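Local coordinates for pfam DUF1093 family protein (Bacillus subtilis, PDB 3NPP) that is of unknown function, a small beta-rich protein of the DUF1093 family that probably carries a signal sequence in its full-length form, at residues Q9-V14 and K59-G64; E29-G34 and E43-A48. One frame throughout, in Å; residues are numbered along the deposited sequence.

Overall arrangement
Both contacts are antiparallel strand pairs, and they illustrate how two small sheets share one core. Contact 1 ties strand 9-15 to strand 57-63, which is distant in sequence; contact 2 is the local hairpin of strands 27-35 and 41-48, carried by the chain that runs between the segments of contact 1. No strand is common to both. They meet through buried residues: Val-14 and Val-60 of contact 1 pack on Val-44 of contact 2. Their opposite faces diverge. Lysines, a carboxylate and a tyrosine ring mark contact 1, whereas contact 2 offers a threonine pair and a glutamate laid on a phenylalanine. The second subunit touches both.

Contact 1 (Q9-V14 and K59-G64); sequences QQDVYV and KVKAKG
Lys-59 lies beside Tyr-13 in a non-hydrogen-bonded pair of an antiparallel sheet, where strand 57-63 runs between strands 9-15 and 66-73. Its CG sits 4.3 Å from the Tyr-13 ring centroid, an off-centre CH-pi contact, and its CD approaches Tyr-13 OH. With CG anti to the backbone N (chi1 178°), the lysine follows the tyrosine before bending. The direct salt bridge from its NZ to Asp-11 OD1 is long, 3.9 Å, but a water bridges the two groups, and Glu-71 is a second salt-bridge partner. Were Tyr-13 an alanine, the methylenes of Lys-59 would probably lose the ring they lie against, leaving a gap beside CG and CD. Val-60 forms a hydrogen-bonded pair with Val-12 through two backbone bonds, both side chains turned to the buried face, where they touch Val-44. Lys-61 returns to the polar face: its CB is 3.5 Å from Asp-11 OD1, and its CD lies 3.7 Å from Gln-9 NE2. That amide donates a straight but long bond (3.3 Å) to the syn lone pair of Asp-11 OD2, which may limit turning of the carboxylate. Ala-62 pairs with Gln-10 and meets Phe-3 of the second subunit. Lys-63 runs alongside Gln-9, its amine held by Glu-68. Gln-10 OE1 is hydrogen-bonded to Asn-36, while a water donates to Gly-64 O at 2.6 Å and accepts from Gln-10 NE2 at 2.9 Å.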
ATOM      1  N   GLN A   9      -6.483   3.188   5.370  1.00 21.67           N
ATOM      2  CA  GLN A   9      -6.655   1.777   5.735  1.00 21.46           C
ATOM      3  C   GLN A   9      -8.128   1.406   5.575  1.00 22.29           C
ATOM      4  O   GLN A   9      -9.006   2.157   5.999  1.00 22.13           O
ATOM      5  CB  GLN A   9      -6.227   1.539   7.177  1.00 21.23           C
ATOM      6  CG  GLN A   9      -6.458   0.065   7.676  1.00 21.13           C
ATOM      7  CD  GLN A   9      -5.727  -0.255   8.975  1.00 21.96           C
ATOM      8  OE1 GLN A   9      -4.590   0.146   9.165  1.00 24.84           O
ATOM      9  NE2 GLN A   9      -6.384  -1.007   9.867  1.00 19.43           N
ATOM     10  N   GLN A  10      -8.385   0.219   5.041  1.00 22.33           N
ATOM     11  CA  GLN A  10      -9.732  -0.363   5.076  1.00 23.67           C
ATOM     12  C   GLN A  10      -9.662  -1.783   5.564  1.00 22.93           C
ATOM     13  O   GLN A  10      -8.628  -2.388   5.512  1.00 22.79           O
ATOM     14  CB  GLN A  10     -10.380  -0.248   3.704  1.00 25.23           C
ATOM     15  CG  GLN A  10     -10.862   1.178   3.431  1.00 26.91           C
ATOM     16  CD  GLN A  10     -11.597   1.328   2.142  1.00 28.63           C
ATOM     17  OE1 GLN A  10     -12.778   1.055   2.069  1.00 30.73           O
ATOM     18  NE2 GLN A  10     -10.914   1.803   1.121  1.00 29.15           N
ATOM     19  N   ASP A  11     -10.733  -2.241   6.185  1.00 23.52           N
ATOM     20  CA  ASP A  11     -10.841  -3.624   6.676  1.00 23.08           C
ATOM     21  C   ASP A  11     -12.093  -4.175   6.090  1.00 22.90           C
ATOM     22  O   ASP A  11     -13.163  -3.636   6.349  1.00 24.22           O
ATOM     23  CB  ASP A  11     -10.902  -3.664   8.186  1.00 22.37           C
ATOM     24  CG  ASP A  11      -9.573  -3.311   8.819  1.00 25.32           C
ATOM     25  OD1 ASP A  11      -8.708  -4.201   8.961  1.00 23.31           O
ATOM     26  OD2 ASP A  11      -9.364  -2.132   9.141  1.00 27.95           O
ATOM     27  N   VAL A  12     -11.969  -5.254   5.312  1.00 21.76           N
ATOM     28  CA  VAL A  12     -13.092  -5.814   4.591  1.00 21.86           C
ATOM     29  C   VAL A  12     -13.487  -7.125   5.276  1.00 21.51           C
ATOM     30  O   VAL A  12     -12.676  -8.021   5.423  1.00 22.05           O
ATOM     31  CB  VAL A  12     -12.735  -6.032   3.110  1.00 21.72           C
ATOM     32  CG1 VAL A  12     -13.946  -6.622   2.344  1.00 22.99           C
ATOM     33  CG2 VAL A  12     -12.288  -4.687   2.474  1.00 22.49           C
ATOM     34  N   TYR A  13     -14.730  -7.214   5.697  1.00 22.85           N
ATOM     35  CA  TYR A  13     -15.261  -8.375   6.409  1.00 22.57           C
ATOM     36  C   TYR A  13     -15.982  -9.292   5.416  1.00 23.58           C
ATOM     37  O   TYR A  13     -16.766  -8.818   4.578  1.00 23.60           O
ATOM     38  CB  TYR A  13     -16.217  -7.917   7.497  1.00 23.57           C
ATOM     39  CG  TYR A  13     -15.494  -7.126   8.582  1.00 24.82           C
ATOM     40  CD1 TYR A  13     -15.264  -5.750   8.430  1.00 23.86           C
ATOM     41  CD2 TYR A  13     -14.983  -7.770   9.747  1.00 23.68           C
ATOM     42  CE1 TYR A  13     -14.593  -5.026   9.390  1.00 24.89           C
ATOM     43  CE2 TYR A  13     -14.305  -7.034  10.725  1.00 24.31           C
ATOM     44  CZ  TYR A  13     -14.113  -5.666  10.541  1.00 25.44           C
ATOM     45  OH  TYR A  13     -13.456  -4.909  11.504  1.00 27.07           O
ATOM     46  N   VAL A  14     -15.681 -10.583   5.489  1.00 23.07           N
ATOM     47  CA  VAL A  14     -16.207 -11.578   4.559  1.00 24.11           C
ATOM     48  C   VAL A  14     -16.599 -12.842   5.307  1.00 24.77           C
ATOM     49  O   VAL A  14     -16.127 -13.080   6.449  1.00 23.02           O
ATOM     50  CB  VAL A  14     -15.152 -11.950   3.477  1.00 24.62           C
ATOM     51  CG1 VAL A  14     -14.818 -10.745   2.624  1.00 23.37           C
ATOM     52  CG2 VAL A  14     -13.908 -12.574   4.100  1.00 22.60           C
ATOM     53  N   LYS A  59     -11.584 -10.964   8.550  1.00 21.93           N
ATOM     54  CA  LYS A  59     -11.274  -9.561   8.344  1.00 22.61           C
ATOM     55  C   LYS A  59      -9.990  -9.488   7.453  1.00 21.79           C
ATOM     56  O   LYS A  59      -8.943 -10.003   7.834  1.00 20.48           O
ATOM     57  CB  LYS A  59     -11.035  -8.891   9.708  1.00 23.36           C
ATOM     58  CG  LYS A  59     -10.651  -7.393   9.649  1.00 26.38           C
ATOM     59  CD  LYS A  59     -10.375  -6.801  11.064  1.00 29.60           C
ATOM     60  CE  LYS A  59      -9.048  -7.360  11.713  1.00 34.33           C
ATOM     61  NZ  LYS A  59      -7.548  -7.358  11.018  1.00 27.40           N
ATOM     62  N   VAL A  60     -10.086  -8.817   6.303  1.00 21.78           N
ATOM     63  CA  VAL A  60      -8.951  -8.629   5.393  1.00 21.84           C
ATOM     64  C   VAL A  60      -8.563  -7.151   5.419  1.00 22.07           C
ATOM     65  O   VAL A  60      -9.359  -6.297   5.026  1.00 22.90           O
ATOM     66  CB  VAL A  60      -9.308  -9.072   3.962  1.00 21.79           C
ATOM     67  CG1 VAL A  60      -8.135  -9.015   3.063  1.00 22.96           C
ATOM     68  CG2 VAL A  60      -9.866 -10.505   3.972  1.00 23.42           C
ATOM     69  N   LYS A  61      -7.332  -6.859   5.854  1.00 21.72           N
ATOM     70  CA  LYS A  61      -6.872  -5.487   6.043  1.00 20.99           C
ATOM     71  C   LYS A  61      -6.171  -5.036   4.773  1.00 21.43           C
ATOM     72  O   LYS A  61      -5.336  -5.783   4.215  1.00 21.06           O
ATOM     73  CB  LYS A  61      -5.934  -5.414   7.222  1.00 20.79           C
ATOM     74  CG  LYS A  61      -5.417  -4.018   7.544  1.00 22.26           C
ATOM     75  CD  LYS A  61      -4.550  -3.992   8.764  1.00 24.80           C
ATOM     76  CE  LYS A  61      -3.166  -4.585   8.536  1.00 25.02           C
ATOM     77  NZ  LYS A  61      -2.413  -4.724   9.820  1.00 21.09           N
ATOM     78  N   ALA A  62      -6.502  -3.821   4.328  1.00 21.24           N
ATOM     79  CA  ALA A  62      -5.977  -3.252   3.121  1.00 21.85           C
ATOM     80  C   ALA A  62      -5.448  -1.873   3.405  1.00 22.42           C
ATOM     81  O   ALA A  62      -5.886  -1.207   4.347  1.00 21.71           O
ATOM     82  CB  ALA A  62      -7.055  -3.197   2.036  1.00 22.80           C
ATOM     83  N   LYS A  63      -4.458  -1.471   2.621  1.00 23.20           N
ATOM     84  CA  LYS A  63      -3.974  -0.082   2.556  1.00 24.22           C
ATOM     85  C   LYS A  63      -4.189   0.345   1.132  1.00 24.04           C
ATOM     86  O   LYS A  63      -3.685  -0.317   0.213  1.00 24.94           O
ATOM     87  CB  LYS A  63      -2.484   0.002   2.890  1.00 24.89           C
ATOM     88  CG  LYS A  63      -2.066  -0.687   4.161  1.00 28.27           C
ATOM     89  CD  LYS A  63      -2.643  -0.081   5.421  1.00 32.12           C
ATOM     90  CE  LYS A  63      -2.277  -0.948   6.658  1.00 33.67           C
ATOM     91  NZ  LYS A  63      -0.772  -1.038   6.847  1.00 29.85           N
ATOM     92  N   GLY A  64      -4.919   1.429   0.930  1.00 24.71           N
ATOM     93  CA  GLY A  64      -5.427   1.780  -0.399  1.00 26.45           C
ATOM     94  C   GLY A  64      -6.262   0.609  -0.919  1.00 26.85           C
ATOM     95  O   GLY A  64      -7.123   0.090  -0.190  1.00 26.83           O
TER
HETATM   96  O   HOH W   1      -8.068   1.725   1.633  1.00 41.39           O
HETATM   97  O   HOH W   2      -7.241  -4.765  11.110  1.00 25.10           O

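Contact 2 (E29-G34 and E43-A48); sequences EYTLDG and EVTFFA
The Phe-46 ring carries Tyr-30 CB over one face, 4.0 Å from its centroid, and Leu-32 CD1 at its edge, 4.0 Å from CE1. The Tyr-30 and Phe-46 rings are nearly parallel, with planes at 24°, but are slid so far apart that they barely overlap; the CH-pi contact from Tyr-30 CB, rather than ring stacking, joins the two residues. Phe-46 CG stands between its backbone N and carbonyl carbon (chi1 64°), a rotation that brings the ring across towards strand 27-35. The Tyr-30 hydroxyl is tied to the backbone N of Leu-52, fixing the far end of that ring. On the other side of the sheet, Glu-29 lies over a face of the Phe-47 ring: its CG is 3.9 Å from the centroid, and its extended chain carries the carboxylate along the ring at a shallow tilt. Glu-29 OE2 also reaches Thr-45 CG2. Between these residues and the Asp-33/Glu-43 end, Thr-31 OG1 and Thr-45 OG1 share a hydrogen bond of 2.8 Å, joining side chains of a non-hydrogen-bonded pair. Four backbone bonds bind Tyr-30 to Phe-46 and Leu-32 to Val-44. Val-44 and Phe-46 also pack on Val-60 and Val-67, so their face closes against the other sheet. Glu-43 and Val-44 pair in parallel with a strand of the second subunit, extending the sheet across the interface. The whole is an antiparallel beta hairpin with one face in the hydrophobic core and its edge strand 41-48 joined in parallel by a strand of the second subunit.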
ATOM      1  N   GLU A  29      -6.529 -19.245  -2.768  1.00 22.95           N
ATOM      2  CA  GLU A  29      -7.088 -17.963  -3.150  1.00 22.55           C
ATOM      3  C   GLU A  29      -8.598 -17.934  -2.867  1.00 22.98           C
ATOM      4  O   GLU A  29      -9.267 -18.924  -3.107  1.00 23.15           O
ATOM      5  CB  GLU A  29      -6.878 -17.777  -4.636  1.00 23.53           C
ATOM      6  CG  GLU A  29      -7.223 -16.371  -5.128  1.00 24.07           C
ATOM      7  CD  GLU A  29      -6.854 -16.136  -6.568  1.00 29.97           C
ATOM      8  OE1 GLU A  29      -6.391 -17.096  -7.243  1.00 27.83           O
ATOM      9  OE2 GLU A  29      -6.992 -14.952  -7.009  1.00 31.54           O
ATOM     10  N   TYR A  30      -9.115 -16.798  -2.386  1.00 22.47           N
ATOM     11  CA  TYR A  30     -10.563 -16.563  -2.255  1.00 23.69           C
ATOM     12  C   TYR A  30     -10.863 -15.230  -2.890  1.00 23.66           C
ATOM     13  O   TYR A  30     -10.086 -14.305  -2.719  1.00 23.33           O
ATOM     14  CB  TYR A  30     -10.989 -16.521  -0.782  1.00 24.08           C
ATOM     15  CG  TYR A  30     -10.758 -17.827  -0.079  1.00 24.90           C
ATOM     16  CD1 TYR A  30      -9.538 -18.104   0.525  1.00 24.41           C
ATOM     17  CD2 TYR A  30     -11.750 -18.807  -0.045  1.00 25.41           C
ATOM     18  CE1 TYR A  30      -9.323 -19.345   1.180  1.00 26.33           C
ATOM     19  CE2 TYR A  30     -11.530 -20.025   0.582  1.00 26.89           C
ATOM     20  CZ  TYR A  30     -10.311 -20.283   1.189  1.00 25.54           C
ATOM     21  OH  TYR A  30     -10.082 -21.515   1.782  1.00 28.73           O
ATOM     22  N   THR A  31     -11.940 -15.151  -3.666  1.00 24.39           N
ATOM     23  CA  THR A  31     -12.483 -13.874  -4.148  1.00 24.93           C
ATOM     24  C   THR A  31     -13.920 -13.803  -3.678  1.00 26.23           C
ATOM     25  O   THR A  31     -14.761 -14.552  -4.163  1.00 26.31           O
ATOM     26  CB  THR A  31     -12.409 -13.752  -5.666  1.00 26.29           C
ATOM     27  OG1 THR A  31     -11.039 -13.698  -6.073  1.00 26.57           O
ATOM     28  CG2 THR A  31     -13.122 -12.461  -6.146  1.00 26.60           C
ATOM     29  N   LEU A  32     -14.190 -12.920  -2.720  1.00 26.85           N
ATOM     30  CA  LEU A  32     -15.441 -12.903  -2.003  1.00 28.33           C
ATOM     31  C   LEU A  32     -15.993 -11.489  -1.960  1.00 29.89           C
ATOM     32  O   LEU A  32     -15.225 -10.528  -1.990  1.00 28.30           O
ATOM     33  CB  LEU A  32     -15.211 -13.410  -0.572  1.00 28.08           C
ATOM     34  CG  LEU A  32     -14.690 -14.849  -0.411  1.00 27.43           C
ATOM     35  CD1 LEU A  32     -14.276 -15.113   1.007  1.00 25.73           C
ATOM     36  CD2 LEU A  32     -15.748 -15.846  -0.861  1.00 26.39           C
ATOM     37  N   ASP A  33     -17.331 -11.371  -1.877  1.00 31.68           N
ATOM     38  CA  ASP A  33     -17.971 -10.097  -1.598  1.00 33.25           C
ATOM     39  C   ASP A  33     -17.956  -9.864  -0.123  1.00 32.45           C
ATOM     40  O   ASP A  33     -18.169 -10.788   0.646  1.00 34.55           O
ATOM     41  CB  ASP A  33     -19.417 -10.057  -2.107  1.00 35.96           C
ATOM     42  CG  ASP A  33     -19.502 -10.032  -3.619  1.00 39.45           C
ATOM     43  OD1 ASP A  33     -18.531  -9.609  -4.307  1.00 42.88           O
ATOM     44  OD2 ASP A  33     -20.556 -10.431  -4.116  1.00 48.71           O
ATOM     45  N   GLY A  34     -17.746  -8.621   0.276  1.00 31.52           N
ATOM     46  CA  GLY A  34     -17.635  -8.275   1.692  1.00 31.04           C
ATOM     47  C   GLY A  34     -18.055  -6.860   1.957  1.00 30.16           C
ATOM     48  O   GLY A  34     -18.611  -6.207   1.081  1.00 30.59           O
ATOM     49  N   GLU A  43     -15.398  -6.081  -3.158  1.00 30.69           N
ATOM     50  CA  GLU A  43     -14.917  -7.390  -3.604  1.00 30.44           C
ATOM     51  C   GLU A  43     -13.476  -7.472  -3.199  1.00 27.97           C
ATOM     52  O   GLU A  43     -12.720  -6.556  -3.457  1.00 27.86           O
ATOM     53  CB  GLU A  43     -15.068  -7.531  -5.116  1.00 32.62           C
ATOM     54  CG  GLU A  43     -14.741  -8.975  -5.667  1.00 37.42           C
ATOM     55  CD  GLU A  43     -14.407  -8.964  -7.164  1.00 44.05           C
ATOM     56  OE1 GLU A  43     -15.355  -8.945  -7.974  1.00 47.42           O
ATOM     57  OE2 GLU A  43     -13.185  -8.946  -7.520  1.00 49.52           O
ATOM     58  N   VAL A  44     -13.090  -8.571  -2.560  1.00 26.25           N
ATOM     59  CA  VAL A  44     -11.722  -8.742  -2.109  1.00 25.37           C
ATOM     60  C   VAL A  44     -11.178 -10.096  -2.601  1.00 25.46           C
ATOM     61  O   VAL A  44     -11.852 -11.108  -2.490  1.00 26.04           O
ATOM     62  CB  VAL A  44     -11.626  -8.572  -0.564  1.00 25.14           C
ATOM     63  CG1 VAL A  44     -12.534  -9.557   0.190  1.00 24.74           C
ATOM     64  CG2 VAL A  44     -10.179  -8.660  -0.107  1.00 24.35           C
ATOM     65  N   THR A  45      -9.990 -10.065  -3.189  1.00 24.39           N
ATOM     66  CA  THR A  45      -9.200 -11.225  -3.524  1.00 23.94           C
ATOM     67  C   THR A  45      -8.026 -11.279  -2.560  1.00 23.03           C
ATOM     68  O   THR A  45      -7.312 -10.313  -2.430  1.00 23.92           O
ATOM     69  CB  THR A  45      -8.684 -11.114  -4.942  1.00 25.04           C
ATOM     70  OG1 THR A  45      -9.790 -11.217  -5.824  1.00 24.57           O
ATOM     71  CG2 THR A  45      -7.663 -12.206  -5.277  1.00 25.13           C
ATOM     72  N   PHE A  46      -7.848 -12.408  -1.888  1.00 21.50           N
ATOM     73  CA  PHE A  46      -6.788 -12.585  -0.950  1.00 20.95           C
ATOM     74  C   PHE A  46      -6.365 -14.049  -0.913  1.00 21.91           C
ATOM     75  O   PHE A  46      -7.082 -14.935  -1.434  1.00 21.61           O
ATOM     76  CB  PHE A  46      -7.223 -12.106   0.422  1.00 21.06           C
ATOM     77  CG  PHE A  46      -8.369 -12.904   1.024  1.00 21.52           C
ATOM     78  CD1 PHE A  46      -9.682 -12.615   0.695  1.00 21.59           C
ATOM     79  CD2 PHE A  46      -8.116 -13.939   1.916  1.00 21.60           C
ATOM     80  CE1 PHE A  46     -10.704 -13.328   1.249  1.00 23.59           C
ATOM     81  CE2 PHE A  46      -9.142 -14.675   2.461  1.00 21.09           C
ATOM     82  CZ  PHE A  46     -10.423 -14.377   2.148  1.00 22.75           C
ATOM     83  N   PHE A  47      -5.212 -14.303  -0.301  1.00 21.99           N
ATOM     84  CA  PHE A  47      -4.624 -15.651  -0.257  1.00 23.16           C
ATOM     85  C   PHE A  47      -4.331 -16.037   1.183  1.00 23.39           C
ATOM     86  O   PHE A  47      -3.921 -15.192   1.965  1.00 23.38           O
ATOM     87  CB  PHE A  47      -3.337 -15.717  -1.072  1.00 23.16           C
ATOM     88  CG  PHE A  47      -3.535 -15.480  -2.527  1.00 24.60           C
ATOM     89  CD1 PHE A  47      -3.668 -14.186  -3.020  1.00 24.73           C
ATOM     90  CD2 PHE A  47      -3.568 -16.539  -3.420  1.00 25.80           C
ATOM     91  CE1 PHE A  47      -3.859 -13.951  -4.374  1.00 24.04           C
ATOM     92  CE2 PHE A  47      -3.747 -16.314  -4.773  1.00 27.01           C
ATOM     93  CZ  PHE A  47      -3.891 -15.011  -5.249  1.00 26.68           C
ATOM     94  N   ALA A  48      -4.549 -17.303   1.532  1.00 23.32           N
ATOM     95  CA  ALA A  48      -4.128 -17.835   2.824  1.00 23.72           C
ATOM     96  C   ALA A  48      -3.181 -18.993   2.579  1.00 24.71           C
ATOM     97  O   ALA A  48      -3.266 -19.663   1.553  1.00 26.58           O
ATOM     98  CB  ALA A  48      -5.355 -18.280   3.650  1.00 23.09           C
TER